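Putative phenazine biosynthesis PhzC/PhzF protein (Clostridium difficile, PDB 4DUN) is of unproven function but, as a member of the PhzF family, probably acts as an isomerase. Local coordinates at residues Met4-Val9 with Pro21-Leu27; Asn44-Phe50 with Arg61-Pro65; Asn57-Trp62 with Ile94-Gln99; Ala67-Leu71 with Gln99-Leu103. All blocks are in the same frame, centred on the assembly; numbering follows the deposited sequence.

Contact 1 (Met4-Val9 with Pro21-Leu27); sequences MEYYIV and PAGVCVL
Tyr6 reaches across the strand pair and lays its ring along the backbone of Val24 and Gly23. Its CG stands anti to the backbone N (chi1 179°), which carries the ring toward strand 21-27. CB begins on the face shared with Cys25, and CD1 then comes within 3.5 Å of Val24 O while CB of Cys25 sits at the ring edge. CE1 lies beside Val24 N and the CA of Gly23, and CZ approaches that same CA. At the tip, Tyr6 OH stops 3.3 Å from Gly23 CA.

On the other face Tyr7 has Val24 O at its ring edge, in the ring plane, and CE1 lies 4.0 Å from Val26 CG2. Its hydroxyl donates to Glu5 OE2 over 2.8 Å, on the anti side but tilted out of the carboxylate plane, and this bond limits how the Tyr7 ring can swing. Phe86 stacks on the same ring. Beyond Tyr6, Met4 SD packs 3.7 Å from Leu27 CD2, the two side chains lying side by side.

Backbone bonds pair Glu5 with Val26, Tyr7 with Val24 and Val9 with Ala22. The Val9 N to Ala22 O bond is nearly straight at 173°, whereas Glu5 N to Val26 O is weak; a water there also meets Val26 O and Glu5 OE1. Strand directions 164° apart and bonds at every second pair identify an antiparallel beta hairpin, formed by strands 4-11 and 20-27 and covered by helix 73-87 on the Tyr7 face.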
loop_
_atom_site.group_PDB
_atom_site.type_symbol
_atom_site.label_atom_id
_atom_site.label_comp_id
_atom_site.label_asym_id
_atom_site.label_seq_id
_atom_site.Cartn_x
_atom_site.Cartn_y
_atom_site.Cartn_z
ATOM N N MET A 4 -19.323 6.614 5.880
ATOM C CA MET A 4 -18.358 7.691 5.698
ATOM C C MET A 4 -17.924 7.763 4.232
ATOM O O MET A 4 -17.608 6.733 3.621
ATOM C CB MET A 4 -17.141 7.571 6.652
ATOM C CG MET A 4 -16.544 6.174 6.772
ATOM S SD MET A 4 -15.562 5.853 8.289
ATOM C CE MET A 4 -16.837 5.487 9.437
ATOM N N GLU A 5 -17.941 8.981 3.663
ATOM C CA GLU A 5 -17.514 9.213 2.271
ATOM C C GLU A 5 -16.011 9.041 2.179
ATOM O O GLU A 5 -15.278 9.489 3.068
ATOM C CB GLU A 5 -17.919 10.604 1.779
ATOM C CG GLU A 5 -19.394 10.933 1.844
ATOM C CD GLU A 5 -19.618 12.432 1.766
ATOM O OE1 GLU A 5 -19.935 13.048 2.812
ATOM O OE2 GLU A 5 -19.356 13.007 0.686
ATOM N N TYR A 6 -15.539 8.384 1.123
ATOM C CA TYR A 6 -14.111 8.092 0.987
ATOM C C TYR A 6 -13.667 8.348 -0.448
ATOM O O TYR A 6 -14.389 8.020 -1.402
ATOM C CB TYR A 6 -13.805 6.640 1.436
ATOM C CG TYR A 6 -12.342 6.287 1.286
ATOM C CD1 TYR A 6 -11.368 6.932 2.044
ATOM C CD2 TYR A 6 -11.916 5.398 0.301
ATOM C CE1 TYR A 6 -10.009 6.691 1.838
ATOM C CE2 TYR A 6 -10.563 5.144 0.092
ATOM C CZ TYR A 6 -9.613 5.799 0.859
ATOM O OH TYR A 6 -8.279 5.547 0.674
ATOM N N TYR A 7 -12.496 8.984 -0.586
ATOM C CA TYR A 7 -11.935 9.423 -1.851
ATOM C C TYR A 7 -10.466 9.108 -1.926
ATOM O O TYR A 7 -9.756 9.256 -0.927
ATOM C CB TYR A 7 -12.090 10.969 -1.994
ATOM C CG TYR A 7 -13.498 11.486 -1.804
ATOM C CD1 TYR A 7 -13.998 11.762 -0.532
ATOM C CD2 TYR A 7 -14.324 11.733 -2.897
ATOM C CE1 TYR A 7 -15.306 12.219 -0.349
ATOM C CE2 TYR A 7 -15.624 12.210 -2.727
ATOM C CZ TYR A 7 -16.109 12.454 -1.454
ATOM O OH TYR A 7 -17.392 12.926 -1.299
ATOM N N ILE A 8 -9.993 8.729 -3.112
ATOM C CA ILE A 8 -8.564 8.568 -3.393
ATOM C C ILE A 8 -8.219 9.673 -4.373
ATOM O O ILE A 8 -8.810 9.737 -5.449
ATOM C CB ILE A 8 -8.135 7.180 -3.921
ATOM C CG1 ILE A 8 -8.469 6.066 -2.908
ATOM C CG2 ILE A 8 -6.621 7.217 -4.258
ATOM C CD1 ILE A 8 -8.312 4.625 -3.478
ATOM N N VAL A 9 -7.302 10.558 -3.981
ATOM C CA VAL A 9 -6.949 11.752 -4.753
ATOM C C VAL A 9 -5.451 11.821 -4.962
ATOM O O VAL A 9 -4.694 11.613 -4.007
ATOM C CB VAL A 9 -7.448 13.021 -3.974
ATOM C CG1 VAL A 9 -6.996 14.335 -4.632
ATOM C CG2 VAL A 9 -8.968 13.000 -3.780
ATOM N N PRO A 21 -0.353 10.270 -3.955
ATOM C CA PRO A 21 -1.718 9.794 -3.656
ATOM C C PRO A 21 -2.084 9.799 -2.164
ATOM O O PRO A 21 -1.269 9.454 -1.300
ATOM C CB PRO A 21 -1.735 8.371 -4.230
ATOM C CG PRO A 21 -0.313 7.905 -4.085
ATOM C CD PRO A 21 0.561 9.146 -4.252
ATOM N N ALA A 22 -3.329 10.195 -1.866
ATOM C CA ALA A 22 -3.843 10.175 -0.491
ATOM C C ALA A 22 -5.265 9.656 -0.459
ATOM O O ALA A 22 -6.031 9.874 -1.399
ATOM C CB ALA A 22 -3.802 11.577 0.119
ATOM N N GLY A 23 -5.611 8.979 0.627
ATOM C CA GLY A 23 -6.989 8.626 0.934
ATOM C C GLY A 23 -7.553 9.819 1.692
ATOM O O GLY A 23 -6.816 10.504 2.409
ATOM N N VAL A 24 -8.835 10.143 1.502
ATOM C CA VAL A 24 -9.490 11.249 2.205
ATOM C C VAL A 24 -10.838 10.732 2.694
ATOM O O VAL A 24 -11.711 10.430 1.874
ATOM C CB VAL A 24 -9.675 12.560 1.360
ATOM C CG1 VAL A 24 -10.338 13.661 2.209
ATOM C CG2 VAL A 24 -8.351 13.065 0.774
ATOM N N CYS A 25 -11.010 10.644 4.013
ATOM C CA CYS A 25 -12.230 10.140 4.641
ATOM C C CYS A 25 -12.974 11.305 5.309
ATOM O O CYS A 25 -12.415 11.954 6.200
ATOM C CB CYS A 25 -11.864 9.046 5.637
ATOM S SG CYS A 25 -13.283 8.312 6.467
ATOM N N VAL A 26 -14.211 11.605 4.841
ATOM C CA VAL A 26 -14.991 12.742 5.321
ATOM C C VAL A 26 -16.045 12.219 6.285
ATOM O O VAL A 26 -16.876 11.380 5.905
ATOM C CB VAL A 26 -15.603 13.615 4.188
ATOM C CG1 VAL A 26 -16.328 14.839 4.767
ATOM C CG2 VAL A 26 -14.541 14.037 3.170
ATOM N N LEU A 27 -15.976 12.684 7.546
ATOM C CA LEU A 27 -16.861 12.218 8.618
ATOM C C LEU A 27 -17.830 13.277 9.100
ATOM O O LEU A 27 -17.437 14.433 9.281
ATOM C CB LEU A 27 -16.027 11.771 9.831
ATOM C CG LEU A 27 -14.956 10.692 9.622
ATOM C CD1 LEU A 27 -13.905 10.776 10.716
ATOM C CD2 LEU A 27 -15.576 9.323 9.656
HETATM O O HOH W 1 -19.498 11.600 5.378
#

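Contact 2 (Asn44-Phe50 with Arg61-Pro65); sequences NLPETAF and RWFTP
Phe50 and Phe63 meet on one face of an antiparallel beta hairpin, strands 47-54 and 57-63, whose short segments run at 157° to each other. The ring planes stand 89° apart with centroids separated by 5.6 Å, and CD1 of Phe50 lies 3.7 Å from CD1 of Phe63. Strand register, which pairs Thr48 with Phe63 and Phe50 with Arg61, puts both rings on the same face, where they are turned across one another. Met36 and Ala40 of helix 33-43 cover Phe63 from outside the hairpin.

On the opposite face Ala49 CB meets CD1 of the Trp62 indole. Four backbone bonds hold the two strands in register. Thr48 and Phe63 exchange one pair, and Phe50 and Arg61 the other; the Thr48 N to Phe63 O bond is 2.8 Å long and lies in the carbonyl plane.

Toward the loop end, Glu47 and Thr64 lie side by side and point the same way. The Glu47 chain bends at chi2 (84°), bringing OE2 to 3.7 Å from the methyl CG2 of Thr64, a van der Waals contact of a carboxylate oxygen with a methyl. Glu47 is the predicted active-site residue, and a bound buffer molecule and a nickel ion lie close to its side chain. Thr64 OG1 turns instead to the backbone N atoms of Ala67 and Lys66. Finally, Asn44 crosses Pro65 at about a right angle, while CG of the proline ring rests 3.3 Å from Leu45 O.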
loop_
_atom_site.group_PDB
_atom_site.type_symbol
_atom_site.label_atom_id
_atom_site.label_comp_id
_atom_site.label_asym_id
_atom_site.label_seq_id
_atom_site.Cartn_x
_atom_site.Cartn_y
_atom_site.Cartn_z
ATOM N N ASN A 44 -3.754 1.335 2.995
ATOM C CA ASN A 44 -2.339 1.147 2.667
ATOM C C ASN A 44 -1.799 2.249 1.726
ATOM O O ASN A 44 -0.795 2.053 1.034
ATOM C CB ASN A 44 -2.060 -0.247 2.071
ATOM C CG ASN A 44 -0.619 -0.641 2.265
ATOM O OD1 ASN A 44 -0.018 -0.351 3.318
ATOM N ND2 ASN A 44 -0.010 -1.211 1.228
ATOM N N LEU A 45 -2.461 3.415 1.719
ATOM C CA LEU A 45 -1.976 4.549 0.955
ATOM C C LEU A 45 -0.957 5.316 1.832
ATOM O O LEU A 45 -0.996 5.176 3.054
ATOM C CB LEU A 45 -3.143 5.436 0.470
ATOM C CG LEU A 45 -4.029 4.805 -0.610
ATOM C CD1 LEU A 45 -5.264 5.663 -0.880
ATOM C CD2 LEU A 45 -3.234 4.557 -1.908
ATOM N N PRO A 46 -0.011 6.086 1.236
ATOM C CA PRO A 46 1.024 6.777 2.045
ATOM C C PRO A 46 0.443 7.521 3.256
ATOM O O PRO A 46 0.988 7.445 4.364
ATOM C CB PRO A 46 1.657 7.738 1.046
ATOM C CG PRO A 46 1.542 7.003 -0.273
ATOM C CD PRO A 46 0.193 6.322 -0.217
ATOM N N GLU A 47 -0.711 8.168 3.048
ATOM C CA GLU A 47 -1.506 8.768 4.115
ATOM C C GLU A 47 -2.981 8.654 3.801
ATOM O O GLU A 47 -3.372 8.700 2.620
ATOM C CB GLU A 47 -1.179 10.272 4.322
ATOM C CG GLU A 47 0.119 10.585 5.061
ATOM C CD GLU A 47 1.382 10.598 4.221
ATOM O OE1 GLU A 47 1.288 10.573 2.969
ATOM O OE2 GLU A 47 2.479 10.592 4.825
ATOM N N THR A 48 -3.802 8.550 4.864
ATOM C CA THR A 48 -5.252 8.743 4.832
ATOM C C THR A 48 -5.523 9.961 5.700
ATOM O O THR A 48 -5.143 9.983 6.884
ATOM C CB THR A 48 -6.081 7.515 5.270
ATOM O OG1 THR A 48 -5.821 6.468 4.340
ATOM C CG2 THR A 48 -7.596 7.817 5.269
ATOM N N ALA A 49 -6.178 10.966 5.109
ATOM C CA ALA A 49 -6.614 12.194 5.773
ATOM C C ALA A 49 -8.043 11.997 6.282
ATOM O O ALA A 49 -8.863 11.377 5.591
ATOM C CB ALA A 49 -6.551 13.368 4.803
ATOM N N PHE A 50 -8.314 12.442 7.502
ATOM C CA PHE A 50 -9.647 12.337 8.102
ATOM C C PHE A 50 -10.131 13.725 8.382
ATOM O O PHE A 50 -9.477 14.443 9.144
ATOM C CB PHE A 50 -9.623 11.505 9.404
ATOM C CG PHE A 50 -9.294 10.063 9.170
ATOM C CD1 PHE A 50 -7.968 9.629 9.140
ATOM C CD2 PHE A 50 -10.306 9.129 8.973
ATOM C CE1 PHE A 50 -7.659 8.300 8.838
ATOM C CE2 PHE A 50 -9.992 7.786 8.687
ATOM C CZ PHE A 50 -8.676 7.390 8.618
ATOM N N ARG A 61 -6.944 15.383 10.526
ATOM C CA ARG A 61 -5.855 14.505 10.932
ATOM C C ARG A 61 -5.340 13.637 9.768
ATOM O O ARG A 61 -6.036 13.392 8.861
ATOM C CB ARG A 61 -6.242 13.602 12.109
ATOM C CG ARG A 61 -6.721 14.321 13.353
ATOM C CD ARG A 61 -7.223 13.339 14.425
ATOM N NE ARG A 61 -7.787 13.956 15.619
ATOM C CZ ARG A 61 -7.139 14.051 16.770
ATOM N NH1 ARG A 61 -5.928 13.594 16.879
ATOM N NH2 ARG A 61 -7.696 14.591 17.820
ATOM N N TRP A 62 -4.104 13.225 9.866
ATOM C CA TRP A 62 -3.500 12.363 8.884
ATOM C C TRP A 62 -2.846 11.174 9.554
ATOM O O TRP A 62 -2.197 11.304 10.546
ATOM C CB TRP A 62 -2.437 13.072 8.049
ATOM C CG TRP A 62 -2.684 14.486 7.672
ATOM C CD1 TRP A 62 -3.207 14.937 6.514
ATOM C CD2 TRP A 62 -2.373 15.633 8.434
ATOM N NE1 TRP A 62 -3.241 16.265 6.496
ATOM C CE2 TRP A 62 -2.760 16.737 7.679
ATOM C CE3 TRP A 62 -1.820 15.834 9.687
ATOM C CZ2 TRP A 62 -2.593 18.007 8.114
ATOM C CZ3 TRP A 62 -1.683 17.091 10.120
ATOM C CH2 TRP A 62 -2.066 18.165 9.347
ATOM N N PHE A 63 -3.005 10.027 8.919
ATOM C CA PHE A 63 -2.419 8.785 9.390
ATOM C C PHE A 63 -1.707 8.086 8.261
ATOM O O PHE A 63 -2.278 7.931 7.176
ATOM C CB PHE A 63 -3.524 7.860 9.920
ATOM C CG PHE A 63 -4.112 8.254 11.242
ATOM C CD1 PHE A 63 -5.034 9.299 11.329
ATOM C CD2 PHE A 63 -3.800 7.546 12.398
ATOM C CE1 PHE A 63 -5.605 9.644 12.560
ATOM C CE2 PHE A 63 -4.384 7.890 13.625
ATOM C CZ PHE A 63 -5.274 8.944 13.693
ATOM N N THR A 64 -0.484 7.621 8.518
ATOM C CA THR A 64 0.177 6.731 7.566
ATOM C C THR A 64 -0.418 5.332 7.867
ATOM O O THR A 64 -1.118 5.199 8.879
ATOM C CB THR A 64 1.715 6.747 7.752
ATOM O OG1 THR A 64 2.006 6.127 9.009
ATOM C CG2 THR A 64 2.334 8.156 7.649
ATOM N N PRO A 65 -0.052 4.253 7.150
ATOM C CA PRO A 65 -0.555 2.919 7.544
ATOM C C PRO A 65 -0.057 2.463 8.938
ATOM O O PRO A 65 -0.540 1.448 9.452
ATOM C CB PRO A 65 0.019 2.011 6.452
ATOM C CG PRO A 65 0.152 2.923 5.246
ATOM C CD PRO A 65 0.705 4.182 5.879
#

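Contact 3 (Asn57-Trp62 with Ile94-Gln99); sequences NYELRW and IDFFTQ
Leu60 presses its CD2 methyl onto one face of the Phe96 ring, 3.8 Å from the centroid and 18° off the ring normal, a CH-pi contact. The leucine CG is anti to the backbone N, which lets the branch carrying CD2 lean over the phenylalanine. Ile94 CG2 covers the opposite face of that ring, so Phe96 is held between two aliphatic groups. Next to this centre, Tyr58 CB approaches Phe96 CD1, and the Tyr58 ring receives Asp95 O at its edge, in plane. On the other flank, CH2 of the Trp62 indole abuts both CB and CG2 of Thr98, while Leu60 CG lies over one indole face.

The two backbones are tied by two good bonds. Phe97 N donates to Tyr58 O over 2.8 Å, and Leu60 N donates to Phe97 O over 2.9 Å; both are nearly straight, at 170° and 168°. They bracket Glu59, as expected for parallel strands. Beyond them the strands diverge, and water takes over the bridging: one molecule joins Tyr58 N to Asp95 O, another joins Leu60 O to Gln99 N.

At the polar edge Arg61 NH1 and Gln99 NE2 come within 3.2 Å, but both are donors and do not bond. A water weakly accepts from each, and Glu68 OE2 is a partner of both. Strand 57-63 lies between strand 47-54, its hairpin partner, and strand 93-98, with Thr76, Ala79 and Ile83 of helix 73-87 packed against the Leu60, Phe96 and Tyr58 face.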
loop_
_atom_site.group_PDB
_atom_site.type_symbol
_atom_site.label_atom_id
_atom_site.label_comp_id
_atom_site.label_asym_id
_atom_site.label_seq_id
_atom_site.Cartn_x
_atom_site.Cartn_y
_atom_site.Cartn_z
ATOM N N ASN A 57 -16.404 24.623 11.559
ATOM C CA ASN A 57 -14.982 24.278 11.321
ATOM C C ASN A 57 -14.716 22.846 10.783
ATOM O O ASN A 57 -15.581 21.966 10.873
ATOM C CB ASN A 57 -14.142 24.482 12.604
ATOM C CG ASN A 57 -14.383 23.492 13.729
ATOM O OD1 ASN A 57 -14.121 22.284 13.612
ATOM N ND2 ASN A 57 -14.800 23.996 14.883
ATOM N N TYR A 58 -13.477 22.617 10.270
ATOM C CA TYR A 58 -12.988 21.302 9.855
ATOM C C TYR A 58 -11.790 20.905 10.682
ATOM O O TYR A 58 -10.798 21.637 10.694
ATOM C CB TYR A 58 -12.563 21.223 8.366
ATOM C CG TYR A 58 -13.638 21.538 7.361
ATOM C CD1 TYR A 58 -14.731 20.692 7.190
ATOM C CD2 TYR A 58 -13.530 22.643 6.522
ATOM C CE1 TYR A 58 -15.734 20.987 6.264
ATOM C CE2 TYR A 58 -14.503 22.927 5.569
ATOM C CZ TYR A 58 -15.608 22.101 5.447
ATOM O OH TYR A 58 -16.583 22.417 4.532
ATOM N N GLU A 59 -11.864 19.749 11.354
ATOM C CA GLU A 59 -10.705 19.181 12.038
ATOM C C GLU A 59 -10.072 18.234 11.074
ATOM O O GLU A 59 -10.791 17.454 10.444
ATOM C CB GLU A 59 -11.095 18.439 13.322
ATOM C CG GLU A 59 -11.364 19.356 14.492
ATOM C CD GLU A 59 -11.651 18.573 15.756
ATOM O OE1 GLU A 59 -11.067 17.476 15.937
ATOM O OE2 GLU A 59 -12.487 19.049 16.552
ATOM N N LEU A 60 -8.758 18.297 10.931
ATOM C CA LEU A 60 -8.042 17.453 9.963
ATOM C C LEU A 60 -6.915 16.710 10.656
ATOM O O LEU A 60 -6.084 17.337 11.313
ATOM C CB LEU A 60 -7.501 18.314 8.792
ATOM C CG LEU A 60 -6.518 17.659 7.769
ATOM C CD1 LEU A 60 -7.188 16.502 6.994
ATOM C CD2 LEU A 60 -5.922 18.711 6.800
ATOM N N ARG A 61 -6.944 15.383 10.526
ATOM C CA ARG A 61 -5.855 14.505 10.932
ATOM C C ARG A 61 -5.340 13.637 9.768
ATOM O O ARG A 61 -6.036 13.392 8.861
ATOM C CB ARG A 61 -6.242 13.602 12.109
ATOM C CG ARG A 61 -6.721 14.321 13.353
ATOM C CD ARG A 61 -7.223 13.339 14.425
ATOM N NE ARG A 61 -7.787 13.956 15.619
ATOM C CZ ARG A 61 -7.139 14.051 16.770
ATOM N NH1 ARG A 61 -5.928 13.594 16.879
ATOM N NH2 ARG A 61 -7.696 14.591 17.820
ATOM N N TRP A 62 -4.104 13.225 9.866
ATOM C CA TRP A 62 -3.500 12.363 8.884
ATOM C C TRP A 62 -2.846 11.174 9.554
ATOM O O TRP A 62 -2.197 11.304 10.546
ATOM C CB TRP A 62 -2.437 13.072 8.049
ATOM C CG TRP A 62 -2.684 14.486 7.672
ATOM C CD1 TRP A 62 -3.207 14.937 6.514
ATOM C CD2 TRP A 62 -2.373 15.633 8.434
ATOM N NE1 TRP A 62 -3.241 16.265 6.496
ATOM C CE2 TRP A 62 -2.760 16.737 7.679
ATOM C CE3 TRP A 62 -1.820 15.834 9.687
ATOM C CZ2 TRP A 62 -2.593 18.007 8.114
ATOM C CZ3 TRP A 62 -1.683 17.091 10.120
ATOM C CH2 TRP A 62 -2.066 18.165 9.347
ATOM N N ILE A 94 -10.424 27.281 2.429
ATOM C CA ILE A 94 -10.620 26.102 3.264
ATOM C C ILE A 94 -9.664 26.207 4.462
ATOM O O ILE A 94 -8.445 26.284 4.283
ATOM C CB ILE A 94 -10.472 24.757 2.489
ATOM C CG1 ILE A 94 -11.406 24.654 1.231
ATOM C CG2 ILE A 94 -10.731 23.566 3.412
ATOM C CD1 ILE A 94 -10.682 24.912 -0.095
ATOM N N ASP A 95 -10.236 26.266 5.678
ATOM C CA ASP A 95 -9.479 26.301 6.932
ATOM C C ASP A 95 -9.557 24.956 7.597
ATOM O O ASP A 95 -10.664 24.417 7.759
ATOM C CB ASP A 95 -10.013 27.381 7.899
ATOM C CG ASP A 95 -9.702 28.807 7.488
ATOM O OD1 ASP A 95 -8.838 28.995 6.615
ATOM O OD2 ASP A 95 -10.278 29.734 8.092
ATOM N N PHE A 96 -8.401 24.433 8.025
ATOM C CA PHE A 96 -8.319 23.166 8.759
ATOM C C PHE A 96 -7.662 23.359 10.107
ATOM O O PHE A 96 -6.627 24.017 10.185
ATOM C CB PHE A 96 -7.493 22.135 7.983
ATOM C CG PHE A 96 -8.054 21.668 6.667
ATOM C CD1 PHE A 96 -9.171 20.838 6.625
ATOM C CD2 PHE A 96 -7.402 21.965 5.472
ATOM C CE1 PHE A 96 -9.657 20.351 5.407
ATOM C CE2 PHE A 96 -7.865 21.442 4.256
ATOM C CZ PHE A 96 -8.995 20.644 4.233
ATOM N N PHE A 97 -8.221 22.736 11.156
ATOM C CA PHE A 97 -7.618 22.740 12.477
ATOM C C PHE A 97 -6.945 21.395 12.678
ATOM O O PHE A 97 -7.586 20.350 12.562
ATOM C CB PHE A 97 -8.640 23.075 13.562
ATOM C CG PHE A 97 -9.029 24.534 13.480
ATOM C CD1 PHE A 97 -10.165 24.928 12.784
ATOM C CD2 PHE A 97 -8.204 25.520 14.014
ATOM C CE1 PHE A 97 -10.491 26.287 12.655
ATOM C CE2 PHE A 97 -8.543 26.873 13.905
ATOM C CZ PHE A 97 -9.683 27.246 13.227
ATOM N N THR A 98 -5.617 21.424 12.905
ATOM C CA THR A 98 -4.778 20.226 12.984
ATOM C C THR A 98 -3.900 20.195 14.244
ATOM O O THR A 98 -3.846 21.173 14.990
ATOM C CB THR A 98 -3.838 20.166 11.750
ATOM O OG1 THR A 98 -2.722 21.053 11.952
ATOM C CG2 THR A 98 -4.567 20.471 10.410
ATOM N N GLN A 99 -3.104 19.119 14.380
ATOM C CA GLN A 99 -2.117 18.932 15.467
ATOM C C GLN A 99 -1.091 20.064 15.469
ATOM O O GLN A 99 -0.512 20.348 16.511
ATOM C CB GLN A 99 -1.362 17.604 15.276
ATOM C CG GLN A 99 -2.208 16.354 15.493
ATOM C CD GLN A 99 -2.380 15.995 16.942
ATOM O OE1 GLN A 99 -2.014 16.745 17.856
ATOM N NE2 GLN A 99 -2.941 14.825 17.179
HETATM O O HOH W 2 -12.491 25.217 9.589
HETATM O O HOH W 3 -3.978 16.913 12.889
HETATM O O HOH W 4 -3.580 12.390 18.499
#

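Contact 4 (Ala67-Leu71 with Gln99-Leu103); sequences AEIDL and QSGKL
Gln99 lays its aliphatic part against the carboxylate of Asp70, with OD1 3.5 Å from both CB and CG of the glutamine. The chain then bends at chi2 (-81°) and carries the amide to Glu68, whose side chain it crosses at about a right angle. NE2 donates to Glu68 OE2 over 3.2 Å in a straight bond (174° at the hydrogen). The acceptor lies in the amide plane, yet the amide reaches OE2 from above the carboxylate plane. Glu68 OE1 accepts from a water at 2.6 Å that is also weakly bonded to NE2, and OE2 carries a salt bridge to Arg61 NH1.

One residue on, Ser100 OG donates to Asp70 O over 2.6 Å, coming from above the carbonyl plane. Leu71 CD1 flanks this bond, 3.7 Å from Ser100 CB, and extends more loosely toward Leu103 CD2.

Two surface segments, the loop ends of strands 68-69 and 101-108, are therefore joined by one amide and one hydroxyl. Glu68 OE2 shared between an arginine and an amide would favour a charged carboxylate. Asp70 OD1, which has only carbon from Gln99 against it here, instead accepts a hydrogen bond from a bound buffer molecule, consistent with a polar pocket rim.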
loop_
_atom_site.group_PDB
_atom_site.type_symbol
_atom_site.label_atom_id
_atom_site.label_comp_id
_atom_site.label_asym_id
_atom_site.label_seq_id
_atom_site.Cartn_x
_atom_site.Cartn_y
_atom_site.Cartn_z
ATOM N N ALA A 67 1.108 5.139 11.758
ATOM C CA ALA A 67 0.972 6.098 12.855
ATOM C C ALA A 67 0.280 7.376 12.454
ATOM O O ALA A 67 0.259 7.740 11.270
ATOM C CB ALA A 67 2.356 6.449 13.404
ATOM N N GLU A 68 -0.206 8.111 13.460
ATOM C CA GLU A 68 -0.731 9.446 13.226
ATOM C C GLU A 68 0.452 10.406 13.064
ATOM O O GLU A 68 1.467 10.232 13.736
ATOM C CB GLU A 68 -1.622 9.879 14.381
ATOM C CG GLU A 68 -2.328 11.190 14.076
ATOM C CD GLU A 68 -3.250 11.744 15.144
ATOM O OE1 GLU A 68 -3.420 11.090 16.198
ATOM O OE2 GLU A 68 -3.854 12.812 14.889
ATOM N N ILE A 69 0.351 11.374 12.149
ATOM C CA ILE A 69 1.440 12.334 11.917
ATOM C C ILE A 69 0.905 13.730 12.202
ATOM O O ILE A 69 -0.320 13.920 12.245
ATOM C CB ILE A 69 2.086 12.183 10.518
ATOM C CG1 ILE A 69 1.044 12.377 9.383
ATOM C CG2 ILE A 69 2.842 10.844 10.429
ATOM C CD1 ILE A 69 1.630 12.444 7.986
ATOM N N ASP A 70 1.810 14.703 12.402
ATOM C CA ASP A 70 1.389 16.049 12.807
ATOM C C ASP A 70 1.342 17.090 11.694
ATOM O O ASP A 70 0.878 18.212 11.927
ATOM C CB ASP A 70 2.299 16.553 13.936
ATOM C CG ASP A 70 2.187 15.721 15.201
ATOM O OD1 ASP A 70 1.102 15.126 15.432
ATOM O OD2 ASP A 70 3.189 15.624 15.933
ATOM N N LEU A 71 1.836 16.751 10.508
ATOM C CA LEU A 71 1.810 17.672 9.378
ATOM C C LEU A 71 1.905 16.890 8.093
ATOM O O LEU A 71 2.669 15.923 8.018
ATOM C CB LEU A 71 2.967 18.692 9.461
ATOM C CG LEU A 71 2.799 20.014 8.699
ATOM C CD1 LEU A 71 1.639 20.862 9.262
ATOM C CD2 LEU A 71 4.062 20.843 8.791
ATOM N N GLN A 99 -3.104 19.119 14.380
ATOM C CA GLN A 99 -2.117 18.932 15.467
ATOM C C GLN A 99 -1.091 20.064 15.469
ATOM O O GLN A 99 -0.512 20.348 16.511
ATOM C CB GLN A 99 -1.362 17.604 15.276
ATOM C CG GLN A 99 -2.208 16.354 15.493
ATOM C CD GLN A 99 -2.380 15.995 16.942
ATOM O OE1 GLN A 99 -2.014 16.745 17.856
ATOM N NE2 GLN A 99 -2.941 14.825 17.179
ATOM N N SER A 100 -0.826 20.651 14.282
ATOM C CA SER A 100 0.168 21.726 14.104
ATOM C C SER A 100 -0.466 23.115 13.913
ATOM O O SER A 100 0.190 24.035 13.428
ATOM C CB SER A 100 1.082 21.409 12.920
ATOM O OG SER A 100 1.853 20.273 13.265
ATOM N N GLY A 101 -1.707 23.272 14.340
ATOM C CA GLY A 101 -2.382 24.558 14.253
ATOM C C GLY A 101 -3.265 24.690 13.036
ATOM O O GLY A 101 -3.590 23.698 12.375
ATOM N N LYS A 102 -3.694 25.916 12.768
ATOM C CA LYS A 102 -4.603 26.183 11.660
ATOM C C LYS A 102 -3.867 26.181 10.318
ATOM O O LYS A 102 -2.829 26.831 10.190
ATOM C CB LYS A 102 -5.316 27.529 11.874
ATOM C CG LYS A 102 -6.358 27.847 10.796
ATOM C CD LYS A 102 -7.253 29.043 11.164
ATOM C CE LYS A 102 -6.659 30.394 10.915
ATOM N NZ LYS A 102 -7.718 31.439 10.916
ATOM N N LEU A 103 -4.433 25.496 9.322
ATOM C CA LEU A 103 -3.885 25.496 7.964
ATOM C C LEU A 103 -4.921 26.056 7.011
ATOM O O LEU A 103 -6.099 25.663 7.054
ATOM C CB LEU A 103 -3.441 24.103 7.493
ATOM C CG LEU A 103 -2.442 23.329 8.352
ATOM C CD1 LEU A 103 -2.299 21.922 7.810
ATOM C CD2 LEU A 103 -1.080 24.016 8.402
HETATM O O HOH W 4 -3.580 12.390 18.499
#

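Contacts 1, 2 and 3 follow one another through adjacent strands. Contacts 1 and 2, centres about 9 Å apart, join where Cys25 N meets Ala49 O and Ala49 N meets Gly23 O, each at 2.8 Å. Contacts 2 and 3 share Arg61 and Trp62. Contact 4 lies beside contact 3, their centres about 8 Å apart, and the 3.0 Å salt bridge of Arg61 NH1 with Glu68 OE2 ties it to both. The predicted active-site Glu47 belongs to contact 2; Ala22 of contact 1 and the shared Trp62 come to about 5 Å and Ile69 of contact 4 to about 4 Å of its side chain, with a nickel ion about 4 Å away.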